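Local coordinates for protein LysR family transcriptional regulator (Vibrio vulnificus, PDB 5B7H) that probably regulates transcription by binding DNA in response to hydrogen peroxide, as an OxyR-type LysR-family factor, of which this chain is the C-terminal regulatory domain, at residues L31-Q36 with I170-L175; L66-L71 with K206-L211; F164-A169 with A190-G195. The protein carries 1 engineered substitution. One frame throughout, in Å; residues are numbered along the deposited sequence. Where two conformers were deposited one is given.

Interaction 1 (L31-Q36 with I170-L175); sequences LCDLVQ and IDHGLL
The first torsion of D33 sets CG anti to its carbonyl carbon and beside the backbone N (chi1 -61°), swinging the carboxylate off helix 27-41 toward H172, whose ring reaches back from the opposite direction. The two meet in a single hydrogen bond: H172 NE2 donates to D33 OD1 over 2.7 Å, bent to 149° at the hydrogen. On the imidazole side the fit is good, because OD1 lies almost exactly in the ring plane and at its edge. The carboxylate is less well aligned. NE2 comes to the syn side of OD1 but clearly above the plane of the acid, and the two flat groups are turned 39° from each other. D33 OD2 stands 3.4 Å from H172 NE2 at a poor angle and does not share the bond; it lies closer to H172 CE1, at 3.2 Å. C32 CB approaches H172 CE1 obliquely at 4.3 Å, a light van der Waals touch. H172 follows the end of helix 167-171, and G173 next to it is the C-prime residue of the Schellman motif that terminates that helix. The contact therefore joins a helix of one lobe of the regulatory domain to a helix terminus of the other. Helix 27-41 also faces the second subunit, where C32 packs on Q154 of that copy. With the D33 carboxylate at its edge, the imidazole would probably be somewhat easier to protonate, and the bond through NE2 helps to fix the rotation of the ring.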
# COMPACT_ATOMS: atom_id res chain seq x y z
N LEU A 31 -5.69 -3.52 -9.86
CA LEU A 31 -6.18 -2.31 -10.54
C LEU A 31 -5.19 -1.76 -11.54
O LEU A 31 -5.62 -1.11 -12.50
CB LEU A 31 -6.57 -1.23 -9.52
CG LEU A 31 -7.74 -1.63 -8.61
CD1 LEU A 31 -8.02 -0.42 -7.67
CD2 LEU A 31 -9.00 -2.00 -9.40
N CYS A 32 -3.90 -2.03 -11.37
CA CYS A 32 -2.94 -1.61 -12.38
C CYS A 32 -3.29 -2.26 -13.71
O CYS A 32 -3.33 -1.60 -14.76
CB CYS A 32 -1.53 -2.06 -11.97
SG CYS A 32 -0.84 -1.24 -10.50
N ASP A 33 -3.57 -3.58 -13.65
CA ASP A 33 -3.89 -4.33 -14.87
C ASP A 33 -5.23 -3.88 -15.44
O ASP A 33 -5.38 -3.74 -16.67
CB ASP A 33 -3.99 -5.84 -14.55
CG ASP A 33 -2.70 -6.44 -13.98
OD1 ASP A 33 -2.85 -7.34 -13.09
OD2 ASP A 33 -1.60 -6.06 -14.43
N LEU A 34 -6.20 -3.63 -14.55
CA LEU A 34 -7.51 -3.17 -14.99
C LEU A 34 -7.41 -1.86 -15.75
O LEU A 34 -8.00 -1.70 -16.82
CB LEU A 34 -8.47 -3.10 -13.79
CG LEU A 34 -9.87 -2.61 -14.17
CD1 LEU A 34 -10.58 -3.50 -15.17
CD2 LEU A 34 -10.74 -2.46 -12.84
N VAL A 35 -6.66 -0.89 -15.21
CA VAL A 35 -6.55 0.40 -15.88
C VAL A 35 -5.90 0.25 -17.26
O VAL A 35 -6.35 0.86 -18.23
CB VAL A 35 -5.80 1.40 -14.98
CG1 VAL A 35 -5.27 2.63 -15.79
CG2 VAL A 35 -6.67 1.83 -13.79
N GLN A 36 -4.83 -0.55 -17.38
CA GLN A 36 -4.26 -0.70 -18.71
C GLN A 36 -5.25 -1.34 -19.69
O GLN A 36 -5.28 -0.98 -20.87
CB GLN A 36 -3.02 -1.55 -18.64
CG GLN A 36 -1.90 -0.90 -17.85
CD GLN A 36 -1.56 0.50 -18.38
OE1 GLN A 36 -1.18 0.66 -19.54
NE2 GLN A 36 -1.67 1.51 -17.51
N ILE A 170 2.26 -11.52 -5.42
CA ILE A 170 3.49 -12.10 -5.94
C ILE A 170 3.66 -11.76 -7.40
O ILE A 170 4.77 -11.37 -7.85
CB ILE A 170 3.47 -13.62 -5.74
CG1 ILE A 170 3.36 -13.94 -4.25
CG2 ILE A 170 4.73 -14.21 -6.31
CD1 ILE A 170 3.17 -15.43 -3.98
N ASP A 171 2.57 -11.87 -8.17
CA ASP A 171 2.66 -11.63 -9.62
C ASP A 171 2.97 -10.17 -9.95
O ASP A 171 3.47 -9.89 -11.05
CB ASP A 171 1.33 -12.00 -10.24
CG ASP A 171 1.08 -13.52 -10.24
OD1 ASP A 171 -0.07 -13.95 -10.53
OD2 ASP A 171 2.01 -14.30 -9.94
N HIS A 172 2.77 -9.26 -8.99
CA HIS A 172 3.02 -7.83 -9.11
C HIS A 172 4.29 -7.38 -8.41
O HIS A 172 4.50 -6.17 -8.20
CB HIS A 172 1.78 -7.06 -8.67
CG HIS A 172 0.77 -6.93 -9.77
ND1 HIS A 172 0.83 -5.91 -10.70
CD2 HIS A 172 -0.27 -7.72 -10.12
CE1 HIS A 172 -0.14 -6.08 -11.59
NE2 HIS A 172 -0.83 -7.16 -11.26
N GLY A 173 5.14 -8.32 -8.06
CA GLY A 173 6.48 -8.00 -7.59
C GLY A 173 6.64 -7.66 -6.12
O GLY A 173 7.67 -7.09 -5.75
N LEU A 174 5.64 -7.94 -5.28
CA LEU A 174 5.72 -7.52 -3.88
C LEU A 174 6.97 -8.11 -3.22
O LEU A 174 7.54 -7.46 -2.30
CB LEU A 174 4.45 -7.98 -3.14
CG LEU A 174 4.39 -7.50 -1.67
CD1 LEU A 174 4.22 -5.98 -1.59
CD2 LEU A 174 3.21 -8.22 -1.01
N LEU A 175 7.39 -9.31 -3.65
CA LEU A 175 8.53 -9.94 -2.98
C LEU A 175 9.87 -9.55 -3.57
O LEU A 175 10.91 -9.96 -3.03
CB LEU A 175 8.40 -11.47 -3.01
CG LEU A 175 7.00 -12.00 -2.69
CD1 LEU A 175 7.05 -13.51 -2.70
CD2 LEU A 175 6.45 -11.50 -1.39

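Interaction 2 (L66-L71 with K206-L211); sequences LDVLIL and KTFNQL
This is buried apolar packing of a helix on a sheet: F208 and L211 of the C-terminal helix 205-217 lie against the start of strand 68-73, with V68 touching both. F208 is the main partner. V68 CB sits 3.7 Å from F208 CE1, and V68 CG2, anti to the backbone N, rests over one face of the ring, 4.0 Å from F208 CD1. The other branch, V68 CG1, held between the backbone N and the carbonyl carbon (chi1 62°), also touches the ring at F208 CE1 and in addition meets L211 CD2 at 4.3 Å, so one valine serves two turns of the helix. The far end of the phenyl group abuts D67: F208 CZ is 3.3 Å from D67 O, which approaches obliquely, and 4.0 Å from D67 CB. The polar end of D67 is engaged elsewhere: OD2 accepts from the backbone N of K19, and the side chain lies about 4 Å from a bound sulfate. L18 and L20 of the adjoining strand 16-22 extend the apolar surface, and W198 meets the F208 ring at a plane angle of about 45°. No hydrogen bond spans the two segments, so cohesion comes from shape and from burial of 186 Å², and probably depends chiefly on excluding water from the valine, phenylalanine and leucine.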
# COMPACT_ATOMS: atom_id res chain seq x y z
N LEU A 66 -19.99 5.37 -3.81
CA LEU A 66 -19.27 4.60 -4.81
C LEU A 66 -20.32 3.88 -5.63
O LEU A 66 -21.44 3.65 -5.16
CB LEU A 66 -18.35 3.56 -4.15
CG LEU A 66 -17.28 4.20 -3.25
CD1 LEU A 66 -16.52 3.10 -2.44
CD2 LEU A 66 -16.28 4.97 -4.12
N ASP A 67 -19.97 3.53 -6.88
CA ASP A 67 -20.85 2.76 -7.77
C ASP A 67 -20.65 1.26 -7.65
O ASP A 67 -21.60 0.52 -7.80
CB ASP A 67 -20.55 3.11 -9.24
CG ASP A 67 -20.90 4.52 -9.59
OD1 ASP A 67 -22.11 4.85 -9.46
OD2 ASP A 67 -20.03 5.33 -9.99
N VAL A 68 -19.43 0.78 -7.44
CA VAL A 68 -19.16 -0.64 -7.48
C VAL A 68 -17.89 -0.88 -6.68
O VAL A 68 -17.02 0.00 -6.58
CB VAL A 68 -19.04 -1.14 -8.94
CG1 VAL A 68 -17.85 -0.43 -9.67
CG2 VAL A 68 -18.93 -2.65 -9.08
N LEU A 69 -17.77 -2.07 -6.12
CA LEU A 69 -16.61 -2.48 -5.34
C LEU A 69 -16.01 -3.72 -5.96
O LEU A 69 -16.72 -4.55 -6.52
CB LEU A 69 -16.98 -2.85 -3.88
CG LEU A 69 -17.91 -1.85 -3.15
CD1 LEU A 69 -18.27 -2.42 -1.75
CD2 LEU A 69 -17.20 -0.48 -3.07
N ILE A 70 -14.70 -3.86 -5.80
CA ILE A 70 -13.99 -5.11 -6.01
C ILE A 70 -13.54 -5.56 -4.63
O ILE A 70 -12.72 -4.87 -3.98
CB ILE A 70 -12.84 -4.99 -7.02
CG1 ILE A 70 -13.37 -4.58 -8.41
CG2 ILE A 70 -12.07 -6.31 -7.04
CD1 ILE A 70 -12.23 -4.32 -9.51
N LEU A 71 -14.09 -6.68 -4.19
CA LEU A 71 -13.85 -7.20 -2.85
C LEU A 71 -13.31 -8.62 -2.95
O LEU A 71 -13.46 -9.30 -3.96
CB LEU A 71 -15.18 -7.27 -2.05
CG LEU A 71 -15.94 -5.96 -1.74
CD1 LEU A 71 -17.10 -6.21 -0.83
CD2 LEU A 71 -14.99 -4.97 -1.10
N LYS A 206 -25.53 -3.00 -16.63
CA LYS A 206 -24.86 -3.37 -17.88
C LYS A 206 -23.37 -3.02 -17.84
O LYS A 206 -22.53 -3.81 -18.31
CB LYS A 206 -25.59 -2.69 -19.06
CG LYS A 206 -25.01 -2.95 -20.43
CD LYS A 206 -26.09 -2.89 -21.53
CE LYS A 206 -25.57 -2.17 -22.80
NZ LYS A 206 -24.21 -2.59 -23.27
N THR A 207 -23.04 -1.84 -17.31
CA THR A 207 -21.64 -1.47 -17.13
C THR A 207 -20.94 -2.44 -16.18
O THR A 207 -19.82 -2.87 -16.45
CB THR A 207 -21.57 -0.04 -16.56
OG1 THR A 207 -22.31 0.82 -17.42
CG2 THR A 207 -20.16 0.44 -16.48
N PHE A 208 -21.58 -2.79 -15.06
CA PHE A 208 -20.93 -3.64 -14.07
C PHE A 208 -20.66 -5.02 -14.62
O PHE A 208 -19.59 -5.59 -14.35
CB PHE A 208 -21.75 -3.73 -12.79
CG PHE A 208 -22.02 -2.40 -12.12
CD1 PHE A 208 -21.10 -1.34 -12.21
CD2 PHE A 208 -23.23 -2.19 -11.47
CE1 PHE A 208 -21.42 -0.09 -11.61
CE2 PHE A 208 -23.54 -0.96 -10.86
CZ PHE A 208 -22.62 0.09 -10.94
N ASN A 209 -21.59 -5.55 -15.41
CA ASN A 209 -21.37 -6.88 -15.97
C ASN A 209 -20.25 -6.86 -17.01
O ASN A 209 -19.45 -7.79 -17.06
CB ASN A 209 -22.69 -7.47 -16.50
CG ASN A 209 -23.60 -8.00 -15.36
OD1 ASN A 209 -23.15 -8.70 -14.45
ND2 ASN A 209 -24.88 -7.67 -15.44
N GLN A 210 -20.15 -5.80 -17.84
CA GLN A 210 -18.99 -5.70 -18.75
C GLN A 210 -17.68 -5.58 -17.98
O GLN A 210 -16.66 -6.17 -18.37
CB GLN A 210 -19.08 -4.50 -19.69
CG GLN A 210 -20.16 -4.64 -20.76
CD GLN A 210 -20.38 -3.36 -21.54
OE1 GLN A 210 -21.23 -2.53 -21.18
NE2 GLN A 210 -19.62 -3.20 -22.63
N LEU A 211 -17.68 -4.80 -16.90
CA LEU A 211 -16.50 -4.69 -16.09
C LEU A 211 -16.14 -6.03 -15.48
O LEU A 211 -14.96 -6.37 -15.38
CB LEU A 211 -16.77 -3.65 -14.99
CG LEU A 211 -15.53 -3.23 -14.24
CD1 LEU A 211 -14.51 -2.63 -15.20
CD2 LEU A 211 -15.95 -2.21 -13.14

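Interaction 3 (F164-A169 with A190-G195); sequences FIPQMA and AYRDIG
R192 stretches from strand 180-198 toward the turn where strand 163-166 gives way to helix 167-171, and its guanidinium end is flanked by P166 and M168. The proline ring crosses the arginine at a slant: P166 CB, oblique to the guanidinium, lies 3.4 Å from R192 NH2, and P166 CG is 3.6 Å from the same nitrogen. M168 runs at about a right angle to the arginine, with M168 SD 3.9 Å from R192 NH2. Its first torsion places CG between the backbone N and the carbonyl carbon (chi1 62°), and the chain then bends at chi3 (66°), carrying the methyl past the arginine to I194. There the two apolar side chains reach toward each other tip to tip, M168 CE 4.2 Å from I194 CD1. Because R192 is extended from CG to NE, its charged end reaches all the way to the proline.

No hydrogen bond links the two segments; the arginine is satisfied from outside. D88 of strand 81-95 makes a salt bridge with R192 NE through OD2, while its OD1 accepts from the backbone N of M168, so this one carboxylate ties the guanidinium to the first turn of helix 167-171. T25 OG1 is hydrogen-bonded to R192 NH1. P166 is at the N-cap position of the helix, and P166 O takes the N-H of A169, 3.0 Å from A169 N. L125 packs on both P166 and R192, and a bound sulfate lies about 5 Å from the R192 side chain. Such a setting is that of the periplasmic-binding-protein-like effector domain of LysR regulators, in which long crossing strands, here 81-95 and 180-198, hinge two lobes beside an inter-lobe cleft.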
# COMPACT_ATOMS: atom_id res chain seq x y z
N PHE A 164 0.73 -15.69 5.08
CA PHE A 164 -0.01 -15.99 3.85
C PHE A 164 -0.07 -14.75 2.98
O PHE A 164 -0.38 -13.66 3.46
CB PHE A 164 -1.44 -16.43 4.16
CG PHE A 164 -1.54 -17.55 5.20
CD1 PHE A 164 -1.83 -17.27 6.52
CD2 PHE A 164 -1.36 -18.88 4.83
CE1 PHE A 164 -1.95 -18.29 7.44
CE2 PHE A 164 -1.45 -19.91 5.76
CZ PHE A 164 -1.74 -19.61 7.07
N ILE A 165 0.17 -14.94 1.68
CA ILE A 165 0.21 -13.87 0.68
C ILE A 165 -0.65 -14.24 -0.53
O ILE A 165 -0.54 -15.38 -1.02
CB ILE A 165 1.65 -13.62 0.18
CG1 ILE A 165 2.54 -13.20 1.36
CG2 ILE A 165 1.68 -12.49 -0.84
CD1 ILE A 165 1.98 -11.96 2.07
N PRO A 166 -1.45 -13.34 -1.07
CA PRO A 166 -2.19 -13.67 -2.29
C PRO A 166 -1.30 -13.65 -3.52
O PRO A 166 -0.35 -12.86 -3.65
CB PRO A 166 -3.24 -12.54 -2.36
CG PRO A 166 -2.61 -11.37 -1.68
CD PRO A 166 -1.68 -11.96 -0.60
N GLN A 167 -1.64 -14.55 -4.44
CA GLN A 167 -0.90 -14.72 -5.67
C GLN A 167 -0.80 -13.43 -6.44
O GLN A 167 0.27 -13.13 -7.01
CB GLN A 167 -1.51 -15.81 -6.54
CG GLN A 167 -0.58 -16.17 -7.72
CD GLN A 167 0.74 -16.77 -7.27
OE1 GLN A 167 0.75 -17.65 -6.40
NE2 GLN A 167 1.84 -16.34 -7.87
N MET A 168 -1.87 -12.61 -6.45
CA MET A 168 -1.75 -11.40 -7.25
C MET A 168 -0.65 -10.47 -6.75
O MET A 168 -0.07 -9.70 -7.52
CB MET A 168 -3.09 -10.67 -7.39
CG MET A 168 -3.66 -10.21 -6.05
SD MET A 168 -5.12 -9.12 -6.26
CE MET A 168 -6.30 -10.29 -6.97
N ALA A 169 -0.36 -10.50 -5.44
CA ALA A 169 0.74 -9.68 -4.93
C ALA A 169 2.08 -10.19 -5.44
O ALA A 169 2.97 -9.38 -5.81
CB ALA A 169 0.69 -9.63 -3.40
N ALA A 190 -5.61 -23.65 -1.78
CA ALA A 190 -6.43 -22.68 -1.09
C ALA A 190 -6.35 -21.35 -1.81
O ALA A 190 -5.35 -21.02 -2.45
CB ALA A 190 -5.88 -22.45 0.28
N TYR A 191 -7.43 -20.57 -1.69
CA TYR A 191 -7.57 -19.38 -2.51
C TYR A 191 -8.65 -18.52 -1.89
O TYR A 191 -9.39 -18.96 -1.00
CB TYR A 191 -7.95 -19.79 -3.95
CG TYR A 191 -9.33 -20.46 -4.07
CD1 TYR A 191 -9.43 -21.84 -4.05
CD2 TYR A 191 -10.51 -19.72 -4.16
CE1 TYR A 191 -10.68 -22.46 -4.13
CE2 TYR A 191 -11.78 -20.34 -4.25
CZ TYR A 191 -11.83 -21.70 -4.24
OH TYR A 191 -13.07 -22.32 -4.33
N ARG A 192 -8.79 -17.29 -2.42
CA ARG A 192 -9.92 -16.41 -2.09
C ARG A 192 -10.66 -16.09 -3.39
O ARG A 192 -10.05 -15.93 -4.45
CB ARG A 192 -9.51 -15.10 -1.35
CG ARG A 192 -8.50 -14.27 -2.15
CD ARG A 192 -8.15 -13.02 -1.38
NE ARG A 192 -7.18 -12.27 -2.16
CZ ARG A 192 -6.79 -11.03 -1.88
NH1 ARG A 192 -7.28 -10.38 -0.83
NH2 ARG A 192 -5.91 -10.42 -2.67
N ASP A 193 -11.98 -16.01 -3.31
CA ASP A 193 -12.78 -15.50 -4.43
C ASP A 193 -12.64 -13.99 -4.51
O ASP A 193 -12.52 -13.29 -3.50
CB ASP A 193 -14.26 -15.82 -4.21
CG ASP A 193 -14.64 -17.23 -4.57
OD1 ASP A 193 -14.00 -17.90 -5.42
OD2 ASP A 193 -15.67 -17.70 -3.99
N ILE A 194 -12.65 -13.47 -5.73
CA ILE A 194 -12.67 -12.04 -5.97
C ILE A 194 -14.01 -11.75 -6.64
O ILE A 194 -14.43 -12.47 -7.56
CB ILE A 194 -11.52 -11.67 -6.94
CG1 ILE A 194 -10.17 -12.17 -6.40
CG2 ILE A 194 -11.53 -10.13 -7.20
CD1 ILE A 194 -9.80 -11.62 -5.09
N GLY A 195 -14.66 -10.67 -6.22
CA GLY A 195 -15.93 -10.37 -6.85
C GLY A 195 -16.20 -8.89 -6.95
O GLY A 195 -15.54 -8.07 -6.32

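In the fold
Interactions 1 and 3 share helix 167-171 and have centres 13 Å apart: L174 N probably bonds to A169 O (3.1 Å), while I170 packs on I165. Interaction 2 lies in the lobe that carries helix 27-41, its centre 19 Å from each of the others, and touches both. L31 CD2 of interaction 1 meets I70 CD1 at 4.0 Å, putting helix 27-41 against the strand of 66-71. Strands 68-73 and 180-198 are sheet neighbours, so L71 O probably accepts from G195 N (2.9 Å). Interaction 2 thus builds one lobe, interaction 3 sits by the strands that hinge the two, and interaction 1 bridges them at the surface; bound sulfates lie near interactions 2 and 3.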